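PDB 4IX7: protein insensitive from Drosophila melanogaster, which represses genes of neural development by binding palindromic DNA through its BEN domain, and acts as a corepressor for Suppressor of Hairless, inhibiting Notch signalling. Local coordinates for residues 29-32 against 33-37; 101-104 against 105-108; 52-55 against 56-59. All blocks are in the same frame, centred on the assembly; numbering follows the deposited sequence.

Contact 1: 29-32 against 33-37; sequences LATR and KLLVT. With nucleotides of chain B.
Arg32 sends its guanidinium out to the phosphates of one DNA strand: NE donates to OP2 of DC4 of chain B at 3.0 Å, the N-H...O angle only 136°, and NH1 forms a salt bridge with Asp101 OD2. NH2 adds a weak bond to OP2 of DT3 of chain B at 3.4 Å. C2' of DT3 of chain B lies over one face of the guanidinium, 3.4 Å above the plane and toward its rim. The side chain was modelled in two conformers, and these bonds belong to the one described. It reaches the phosphates because CG stands anti to its own carbonyl carbon (chi1 -69°) and the chain runs on extended to NE. At the far end of 33-37, Thr37 OG1 bonds Lys33 O at 2.8 Å.

All this lies on helix 27-38 of the BEN domain, where Lys33, Leu34, Leu35 and Val36 give their N-H groups to the carbonyls of Leu29, Ala30, Thr31 and Arg32. Leu29 brushes the DNA backbone with its CD2, 3.5 Å from O3' of DT3 of chain B.

On the inner side, Thr31 and Leu35 run side by side, with CG2 of Thr31 4.1 Å from CD1 of Leu35. That methyl is placed by a first torsion that leaves OG1 of Thr31 for Cys27 O. Leu34 packs on Ile76 and Val80 of helix 70-84, Leu35 on Ile76, and Thr31 also meets Ile95 of helix 88-112.

Contact 2: 101-104 against 105-108; sequences DENK and MMKI. With nucleotides of chain B; nucleotides of chain A.
Asn103 swings its amide toward Lys107 by setting CG opposite its backbone N (chi1 -180°), and the lysine chain, stretched as far as CE, kinks at its last torsion (140°) to meet it. The bond from Lys107 NZ to Asn103 OD1 is weak, at 3.2 Å; the ammonium has a stronger partner in a DNA phosphate, and Asn103 ND2 is held by Ala45 O. The terminal methyl CE of Met106, present as selenomethionine, comes within 3.4 Å of that same ND2.

Asp101 and Lys104 read bases in the major groove. N4 of DC4 of chain B donates almost straight to Asp101 OD1, at 2.9 Å and 176°, while the methyl C7 of DT3 of chain B sits 3.3 Å from Asp101 CG. OD2 holds Arg32. Trimming Asp101 to an alanine would probably leave the cytosine amino group without this acceptor and Arg32 without its carboxylate partner. Extended Lys104 reaches the opposite strand, NZ donating to O6 of DG10 of chain A at 2.7 Å.

These residues lie in helix 88-112, with helix 41-46 packed alongside: Glu102 meets Leu44 and Ala45, and Met106 meets Ala45 and Thr46.

Contact 3: 52-55 against 56-59; sequences KPSP and AFKD. With nucleotides of chain B; nucleotides of chain A.
Ser54 and Ala56 are joined by a hydrogen bond from Ala56 N to Ser54 OG, 3.2 Å long with an angle of 153° at the hydrogen. This is an ST turn, the serine oxygen receiving the N-H two residues on. Phe57 N adds a weak bond to Ser54 O at 3.4 Å, and Pro55 and Ala56 between them have the backbone angles of a type I beta turn. The Ser54 hydroxyl in turn donates to N3 of DA7 of chain A at 2.8 Å, so one oxygen accepts a hydrogen bond from the backbone and donates one to a base. Its torsion explains this double use: with chi1 at 175°, OG lies beside the serine's carbonyl carbon and meets the turn coming back. A water links Pro55 O to Lys58 N, the second of these bonds being weak.

Among the packing contacts, Ser54 OG also meets the Phe57 ring at its edge, near the ring plane, 3.4 Å from CD2. The proline ring pushes between sugar and base edges: CB of Pro55 is 3.3 Å from O4' of DG10 of chain B, and its CG is 3.5 Å from O2 of DT9 of chain B. The methyl of Ala56 rests on the sugar of that thymidine, CB to O4' 3.4 Å. Adenine N3 and thymine O2 are both minor-groove atoms, so the turn lies in the minor groove. Lys58 bends its chain along the sugar of DG10 of chain B.

The turn belongs to the long loop from strand 47-48 to strand 66-67, the centre of the contact about 21 Å from the centre of the chain. There Ala56 packs on Phe57 of the second subunit and Phe57 on its Ala56, while Lys62 of the same loop makes a cation-pi contact with the Phe57 ring.

Following the chain from the N terminus, contact 1 comes first, on helix 27-38, then contact 3 in the loop between strands 47-48 and 66-67, and last contact 2 on helix 88-112. Each is local and closes no more than a turn of chain; they run in series, with neither nesting nor crossing. Contacts 1 and 2, their centres about 17 Å apart, are tied by the Arg32–Asp101 salt bridge, which joins a phosphate-binding helix to the base-reading one. Contact 3 touches neither: its nearest atoms are about 9 Å from contact 2 and about 15 Å from contact 1. DNA spans that gap: Asp101 and Lys104 meet its major groove, contact 3 its minor groove.

Contact 1: 29-32 against 33-37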
# COMPACT_ATOMS: atom_id res chain seq x y z
N LEU C 29 3.59 9.47 10.18
CA LEU C 29 3.22 10.44 11.19
C LEU C 29 3.60 11.85 10.74
O LEU C 29 2.87 12.80 10.99
CB LEU C 29 3.86 10.09 12.53
CG LEU C 29 3.37 8.79 13.16
CD1 LEU C 29 4.12 8.54 14.47
CD2 LEU C 29 1.87 8.83 13.40
N ALA C 30 4.74 11.97 10.07
CA ALA C 30 5.17 13.27 9.56
C ALA C 30 4.15 13.79 8.55
O ALA C 30 3.75 14.97 8.58
CB ALA C 30 6.55 13.17 8.92
N THR C 31 3.70 12.90 7.67
CA THR C 31 2.73 13.22 6.64
C THR C 31 1.40 13.65 7.27
O THR C 31 0.82 14.67 6.89
CB THR C 31 2.53 12.02 5.71
OG1 THR C 31 3.79 11.70 5.12
CG2 THR C 31 1.55 12.34 4.59
N ARG C 32 0.94 12.90 8.26
CA ARG C 32 -0.31 13.23 8.94
C ARG C 32 -0.24 14.61 9.58
O ARG C 32 -1.19 15.39 9.48
CB ARG C 32 -0.65 12.18 10.01
CG ARG C 32 -1.05 10.83 9.44
CD ARG C 32 -1.23 9.79 10.54
NE ARG C 32 -1.71 8.53 9.97
CZ ARG C 32 -2.99 8.21 9.84
NH1 ARG C 32 -3.33 7.05 9.29
NH2 ARG C 32 -3.93 9.04 10.26
N LYS C 33 0.88 14.92 10.22
CA LYS C 33 1.00 16.21 10.89
C LYS C 33 0.94 17.36 9.89
O LYS C 33 0.26 18.36 10.11
CB LYS C 33 2.27 16.31 11.73
CG LYS C 33 2.39 17.61 12.51
CD LYS C 33 1.18 17.84 13.42
CE LYS C 33 1.47 18.90 14.48
NZ LYS C 33 0.31 19.15 15.38
N LEU C 34 1.65 17.21 8.77
CA LEU C 34 1.62 18.25 7.75
C LEU C 34 0.20 18.40 7.22
O LEU C 34 -0.28 19.52 7.05
CB LEU C 34 2.59 17.93 6.61
CG LEU C 34 4.08 18.00 6.98
CD1 LEU C 34 4.94 17.42 5.86
CD2 LEU C 34 4.48 19.45 7.24
N LEU C 35 -0.48 17.28 6.97
CA LEU C 35 -1.84 17.34 6.44
C LEU C 35 -2.81 18.11 7.32
O LEU C 35 -3.58 18.92 6.82
CB LEU C 35 -2.39 15.94 6.19
CG LEU C 35 -1.84 15.20 4.97
CD1 LEU C 35 -2.29 13.75 5.04
CD2 LEU C 35 -2.29 15.83 3.64
N VAL C 36 -2.79 17.86 8.63
CA VAL C 36 -3.75 18.53 9.51
C VAL C 36 -3.35 19.97 9.80
O VAL C 36 -4.13 20.73 10.37
CB VAL C 36 -3.98 17.77 10.82
CG1 VAL C 36 -4.58 16.39 10.51
CG2 VAL C 36 -2.69 17.67 11.64
N THR C 37 -2.12 20.34 9.41
CA THR C 37 -1.68 21.72 9.53
C THR C 37 -2.09 22.53 8.30
O THR C 37 -2.45 23.71 8.41
CB THR C 37 -0.14 21.79 9.73
OG1 THR C 37 0.22 21.03 10.88
CG2 THR C 37 0.30 23.24 9.96
P DT B 3 -3.02 10.25 14.33
OP1 DT B 3 -1.80 10.97 14.75
OP2 DT B 3 -3.85 10.71 13.21
O5' DT B 3 -2.60 8.74 14.00
C5' DT B 3 -1.77 8.09 14.92
C4' DT B 3 -1.58 6.66 14.46
O4' DT B 3 -2.85 5.97 14.59
C3' DT B 3 -1.16 6.50 13.00
O3' DT B 3 0.09 5.81 12.98
C2' DT B 3 -2.31 5.72 12.36
C1' DT B 3 -2.93 5.01 13.55
N1 DT B 3 -4.36 4.64 13.41
C2 DT B 3 -4.74 3.35 13.73
O2 DT B 3 -3.96 2.49 14.09
N3 DT B 3 -6.09 3.12 13.59
C4 DT B 3 -7.06 4.02 13.21
O4 DT B 3 -8.24 3.70 13.12
C5 DT B 3 -6.58 5.35 12.91
C7 DT B 3 -7.55 6.42 12.48
C6 DT B 3 -5.28 5.60 13.04
P DC B 4 0.84 5.51 11.60
OP1 DC B 4 2.29 5.40 11.87
OP2 DC B 4 0.33 6.47 10.59
O5' DC B 4 0.27 4.09 11.17
C5' DC B 4 0.51 2.99 12.03
C4' DC B 4 -0.30 1.81 11.54
O4' DC B 4 -1.70 2.13 11.63
C3' DC B 4 -0.09 1.47 10.06
O3' DC B 4 0.74 0.32 10.06
C2' DC B 4 -1.49 1.20 9.51
C1' DC B 4 -2.37 1.24 10.74
N1 DC B 4 -3.71 1.83 10.53
C2 DC B 4 -4.85 1.03 10.69
O2 DC B 4 -4.69 -0.15 11.01
N3 DC B 4 -6.07 1.56 10.49
C4 DC B 4 -6.19 2.85 10.14
N4 DC B 4 -7.43 3.35 9.95
C5 DC B 4 -5.04 3.68 9.95
C6 DC B 4 -3.84 3.14 10.15

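Contact 2: 101-104 against 105-108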
# COMPACT_ATOMS: atom_id res chain seq x y z
N ASP C 101 -9.20 8.12 7.18
CA ASP C 101 -9.39 8.25 8.63
C ASP C 101 -10.29 9.44 8.98
O ASP C 101 -11.19 9.34 9.83
CB ASP C 101 -8.03 8.40 9.34
CG ASP C 101 -7.18 7.14 9.28
OD1 ASP C 101 -7.72 6.04 9.04
OD2 ASP C 101 -5.96 7.23 9.53
N GLU C 102 -10.07 10.57 8.31
CA GLU C 102 -10.87 11.77 8.57
C GLU C 102 -12.30 11.60 8.07
O GLU C 102 -13.24 12.11 8.68
CB GLU C 102 -10.22 13.01 7.96
CG GLU C 102 -8.91 13.39 8.63
CD GLU C 102 -9.08 13.86 10.07
OE1 GLU C 102 -10.21 14.18 10.51
OE2 GLU C 102 -8.05 13.92 10.78
N ASN C 103 -12.46 10.89 6.97
CA ASN C 103 -13.79 10.58 6.47
C ASN C 103 -14.57 9.77 7.49
O ASN C 103 -15.76 10.01 7.70
CB ASN C 103 -13.71 9.85 5.14
CG ASN C 103 -15.07 9.52 4.57
OD1 ASN C 103 -15.60 8.44 4.81
ND2 ASN C 103 -15.63 10.45 3.80
N LYS C 104 -13.92 8.80 8.13
CA LYS C 104 -14.59 7.97 9.12
C LYS C 104 -15.07 8.81 10.28
O LYS C 104 -16.18 8.63 10.80
CB LYS C 104 -13.66 6.87 9.62
CG LYS C 104 -13.51 5.72 8.64
CD LYS C 104 -12.30 4.88 8.98
CE LYS C 104 -12.17 3.74 7.99
NZ LYS C 104 -10.95 2.93 8.26
N MSE C 105 -14.22 9.74 10.68
CA MSE C 105 -14.57 10.63 11.77
C MSE C 105 -15.73 11.57 11.40
O MSE C 105 -16.61 11.82 12.23
CB MSE C 105 -13.32 11.37 12.23
CG MSE C 105 -12.31 10.40 12.79
SE MSE C 105 -12.97 9.74 14.49
CE MSE C 105 -12.91 11.54 15.22
N MSE C 106 -15.76 12.06 10.16
CA MSE C 106 -16.88 12.88 9.68
C MSE C 106 -18.20 12.11 9.69
O MSE C 106 -19.25 12.66 10.02
CB MSE C 106 -16.62 13.44 8.28
CG MSE C 106 -17.85 14.11 7.64
SE MSE C 106 -17.65 14.70 5.78
CE MSE C 106 -17.66 12.97 4.90
N LYS C 107 -18.15 10.84 9.31
CA LYS C 107 -19.36 10.02 9.26
C LYS C 107 -19.95 9.85 10.65
O LYS C 107 -21.17 9.80 10.81
CB LYS C 107 -19.07 8.65 8.65
CG LYS C 107 -18.92 8.69 7.14
CD LYS C 107 -18.93 7.28 6.58
CE LYS C 107 -18.66 7.28 5.08
NZ LYS C 107 -17.77 6.15 4.72
N ILE C 108 -19.08 9.74 11.64
CA ILE C 108 -19.49 9.65 13.03
C ILE C 108 -20.21 10.92 13.47
O ILE C 108 -21.28 10.87 14.07
CB ILE C 108 -18.27 9.40 13.96
CG1 ILE C 108 -17.86 7.93 13.87
CG2 ILE C 108 -18.59 9.78 15.40
CD1 ILE C 108 -16.45 7.67 14.33
P DT B 3 -3.02 10.25 14.33
OP1 DT B 3 -1.80 10.97 14.75
OP2 DT B 3 -3.85 10.71 13.21
O5' DT B 3 -2.60 8.74 14.00
C5' DT B 3 -1.77 8.09 14.92
C4' DT B 3 -1.58 6.66 14.46
O4' DT B 3 -2.85 5.97 14.59
C3' DT B 3 -1.16 6.50 13.00
O3' DT B 3 0.09 5.81 12.98
C2' DT B 3 -2.31 5.72 12.36
C1' DT B 3 -2.93 5.01 13.55
N1 DT B 3 -4.36 4.64 13.41
C2 DT B 3 -4.74 3.35 13.73
O2 DT B 3 -3.96 2.49 14.09
N3 DT B 3 -6.09 3.12 13.59
C4 DT B 3 -7.06 4.02 13.21
O4 DT B 3 -8.24 3.70 13.12
C5 DT B 3 -6.58 5.35 12.91
C7 DT B 3 -7.55 6.42 12.48
C6 DT B 3 -5.28 5.60 13.04
P DC B 4 0.84 5.51 11.60
OP1 DC B 4 2.29 5.40 11.87
OP2 DC B 4 0.33 6.47 10.59
O5' DC B 4 0.27 4.09 11.17
C5' DC B 4 0.51 2.99 12.03
C4' DC B 4 -0.30 1.81 11.54
O4' DC B 4 -1.70 2.13 11.63
C3' DC B 4 -0.09 1.47 10.06
O3' DC B 4 0.74 0.32 10.06
C2' DC B 4 -1.49 1.20 9.51
C1' DC B 4 -2.37 1.24 10.74
N1 DC B 4 -3.71 1.83 10.53
C2 DC B 4 -4.85 1.03 10.69
O2 DC B 4 -4.69 -0.15 11.01
N3 DC B 4 -6.07 1.56 10.49
C4 DC B 4 -6.19 2.85 10.14
N4 DC B 4 -7.43 3.35 9.95
C5 DC B 4 -5.04 3.68 9.95
C6 DC B 4 -3.84 3.14 10.15
P DG A 10 -17.59 -0.58 7.10
OP1 DG A 10 -19.02 -1.01 7.14
OP2 DG A 10 -17.25 0.79 7.54
O5' DG A 10 -16.73 -1.58 7.96
C5' DG A 10 -16.87 -2.97 7.71
C4' DG A 10 -16.09 -3.75 8.74
O4' DG A 10 -14.67 -3.51 8.61
C3' DG A 10 -16.42 -3.42 10.19
O3' DG A 10 -16.29 -4.64 10.89
C2' DG A 10 -15.35 -2.39 10.57
C1' DG A 10 -14.15 -2.82 9.74
N9 DG A 10 -13.36 -1.75 9.16
C8 DG A 10 -13.78 -0.50 8.76
N7 DG A 10 -12.82 0.22 8.22
C5 DG A 10 -11.71 -0.62 8.24
C6 DG A 10 -10.38 -0.40 7.81
O6 DG A 10 -9.91 0.63 7.28
N1 DG A 10 -9.56 -1.50 8.02
C2 DG A 10 -9.97 -2.68 8.59
N2 DG A 10 -9.04 -3.64 8.72
N3 DG A 10 -11.21 -2.90 9.01
C4 DG A 10 -12.03 -1.84 8.80

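Contact 3: 52-55 against 56-59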
# COMPACT_ATOMS: atom_id res chain seq x y z
N LYS C 52 -10.16 10.40 -8.15
CA LYS C 52 -10.76 9.35 -8.97
C LYS C 52 -11.60 8.43 -8.10
O LYS C 52 -11.28 8.22 -6.94
CB LYS C 52 -9.67 8.57 -9.71
CG LYS C 52 -8.89 9.43 -10.69
CD LYS C 52 -7.96 8.59 -11.54
CE LYS C 52 -7.61 9.31 -12.83
NZ LYS C 52 -7.12 8.35 -13.86
N PRO C 53 -12.68 7.87 -8.66
CA PRO C 53 -13.52 6.96 -7.88
C PRO C 53 -12.82 5.63 -7.65
O PRO C 53 -11.93 5.26 -8.43
CB PRO C 53 -14.76 6.77 -8.76
CG PRO C 53 -14.26 7.01 -10.16
CD PRO C 53 -13.20 8.07 -10.03
N SER C 54 -13.19 4.93 -6.58
CA SER C 54 -12.65 3.61 -6.33
C SER C 54 -13.15 2.67 -7.41
O SER C 54 -14.33 2.70 -7.76
CB SER C 54 -13.12 3.09 -4.98
OG SER C 54 -12.68 1.75 -4.79
N PRO C 55 -12.26 1.84 -7.95
CA PRO C 55 -12.68 0.86 -8.96
C PRO C 55 -13.61 -0.18 -8.36
O PRO C 55 -14.39 -0.82 -9.07
CB PRO C 55 -11.35 0.20 -9.37
CG PRO C 55 -10.28 1.17 -8.95
CD PRO C 55 -10.81 1.81 -7.71
N ALA C 56 -13.52 -0.34 -7.04
CA ALA C 56 -14.18 -1.44 -6.34
C ALA C 56 -15.62 -1.12 -5.98
O ALA C 56 -16.34 -1.97 -5.45
CB ALA C 56 -13.39 -1.79 -5.08
N PHE C 57 -16.02 0.11 -6.27
CA PHE C 57 -17.37 0.56 -5.97
C PHE C 57 -17.92 1.34 -7.15
O PHE C 57 -18.67 2.31 -6.99
CB PHE C 57 -17.38 1.38 -4.68
CG PHE C 57 -16.80 0.64 -3.50
CD1 PHE C 57 -17.59 -0.23 -2.76
CD2 PHE C 57 -15.46 0.78 -3.18
CE1 PHE C 57 -17.05 -0.93 -1.68
CE2 PHE C 57 -14.92 0.08 -2.11
CZ PHE C 57 -15.71 -0.77 -1.36
N LYS C 58 -17.54 0.89 -8.35
CA LYS C 58 -18.05 1.46 -9.58
C LYS C 58 -19.53 1.08 -9.72
O LYS C 58 -19.95 0.05 -9.19
CB LYS C 58 -17.25 0.95 -10.79
CG LYS C 58 -17.32 1.88 -12.00
CD LYS C 58 -16.44 1.40 -13.16
CE LYS C 58 -17.11 0.31 -13.98
NZ LYS C 58 -16.89 -1.05 -13.43
N ASP C 59 -20.29 1.92 -10.41
CA ASP C 59 -21.74 1.74 -10.54
C ASP C 59 -22.43 1.70 -9.18
O ASP C 59 -23.36 0.92 -8.97
CB ASP C 59 -22.07 0.49 -11.36
CG ASP C 59 -21.92 0.71 -12.85
OD1 ASP C 59 -21.13 -0.03 -13.49
OD2 ASP C 59 -22.59 1.62 -13.39
P DG B 10 -14.26 -5.04 -11.61
OP1 DG B 10 -15.66 -5.15 -12.08
OP2 DG B 10 -13.28 -6.12 -11.87
O5' DG B 10 -13.61 -3.72 -12.22
C5' DG B 10 -14.21 -2.45 -12.04
C4' DG B 10 -13.41 -1.39 -12.78
O4' DG B 10 -12.08 -1.24 -12.22
C3' DG B 10 -13.18 -1.60 -14.27
O3' DG B 10 -13.27 -0.27 -14.77
C2' DG B 10 -11.77 -2.21 -14.33
C1' DG B 10 -11.07 -1.53 -13.16
N9 DG B 10 -10.15 -2.36 -12.38
C8 DG B 10 -10.21 -3.71 -12.17
N7 DG B 10 -9.26 -4.16 -11.40
C5 DG B 10 -8.53 -3.02 -11.06
C6 DG B 10 -7.39 -2.87 -10.24
O6 DG B 10 -6.76 -3.75 -9.63
N1 DG B 10 -6.96 -1.55 -10.17
C2 DG B 10 -7.57 -0.49 -10.79
N2 DG B 10 -7.00 0.71 -10.58
N3 DG B 10 -8.65 -0.62 -11.56
C4 DG B 10 -9.07 -1.90 -11.65
P DA A 7 -6.82 7.67 -4.00
OP1 DA A 7 -7.09 9.00 -4.60
OP2 DA A 7 -6.09 7.54 -2.71
O5' DA A 7 -8.20 6.92 -3.78
C5' DA A 7 -9.15 6.98 -4.83
C4' DA A 7 -10.42 6.30 -4.36
O4' DA A 7 -10.21 4.86 -4.38
C3' DA A 7 -10.90 6.66 -2.96
O3' DA A 7 -12.33 6.61 -2.95
C2' DA A 7 -10.32 5.54 -2.08
C1' DA A 7 -10.32 4.36 -3.06
N9 DA A 7 -9.22 3.41 -2.86
C8 DA A 7 -7.91 3.70 -2.57
N7 DA A 7 -7.15 2.63 -2.44
C5 DA A 7 -8.01 1.57 -2.68
C6 DA A 7 -7.83 0.17 -2.69
N6 DA A 7 -6.65 -0.44 -2.46
N1 DA A 7 -8.91 -0.59 -2.96
C2 DA A 7 -10.10 -0.00 -3.20
N3 DA A 7 -10.39 1.30 -3.22
C4 DA A 7 -9.30 2.04 -2.93
P DT B 9 -13.40 -8.77 -6.72
OP1 DT B 9 -14.78 -9.26 -6.96
OP2 DT B 9 -12.22 -9.56 -7.11
O5' DT B 9 -13.24 -7.35 -7.44
C5' DT B 9 -14.20 -6.32 -7.21
C4' DT B 9 -13.69 -5.01 -7.78
O4' DT B 9 -12.57 -4.53 -6.99
C3' DT B 9 -13.18 -5.09 -9.21
O3' DT B 9 -14.29 -4.76 -10.03
C2' DT B 9 -12.07 -4.03 -9.27
C1' DT B 9 -11.80 -3.68 -7.81
N1 DT B 9 -10.39 -3.84 -7.38
C2 DT B 9 -9.70 -2.74 -6.88
O2 DT B 9 -10.19 -1.63 -6.78
N3 DT B 9 -8.41 -2.98 -6.49
C4 DT B 9 -7.75 -4.20 -6.56
O4 DT B 9 -6.58 -4.34 -6.20
C5 DT B 9 -8.52 -5.30 -7.08
C7 DT B 9 -7.89 -6.65 -7.19
C6 DT B 9 -9.79 -5.08 -7.47
O HOH W 1 -17.18 -2.45 -8.82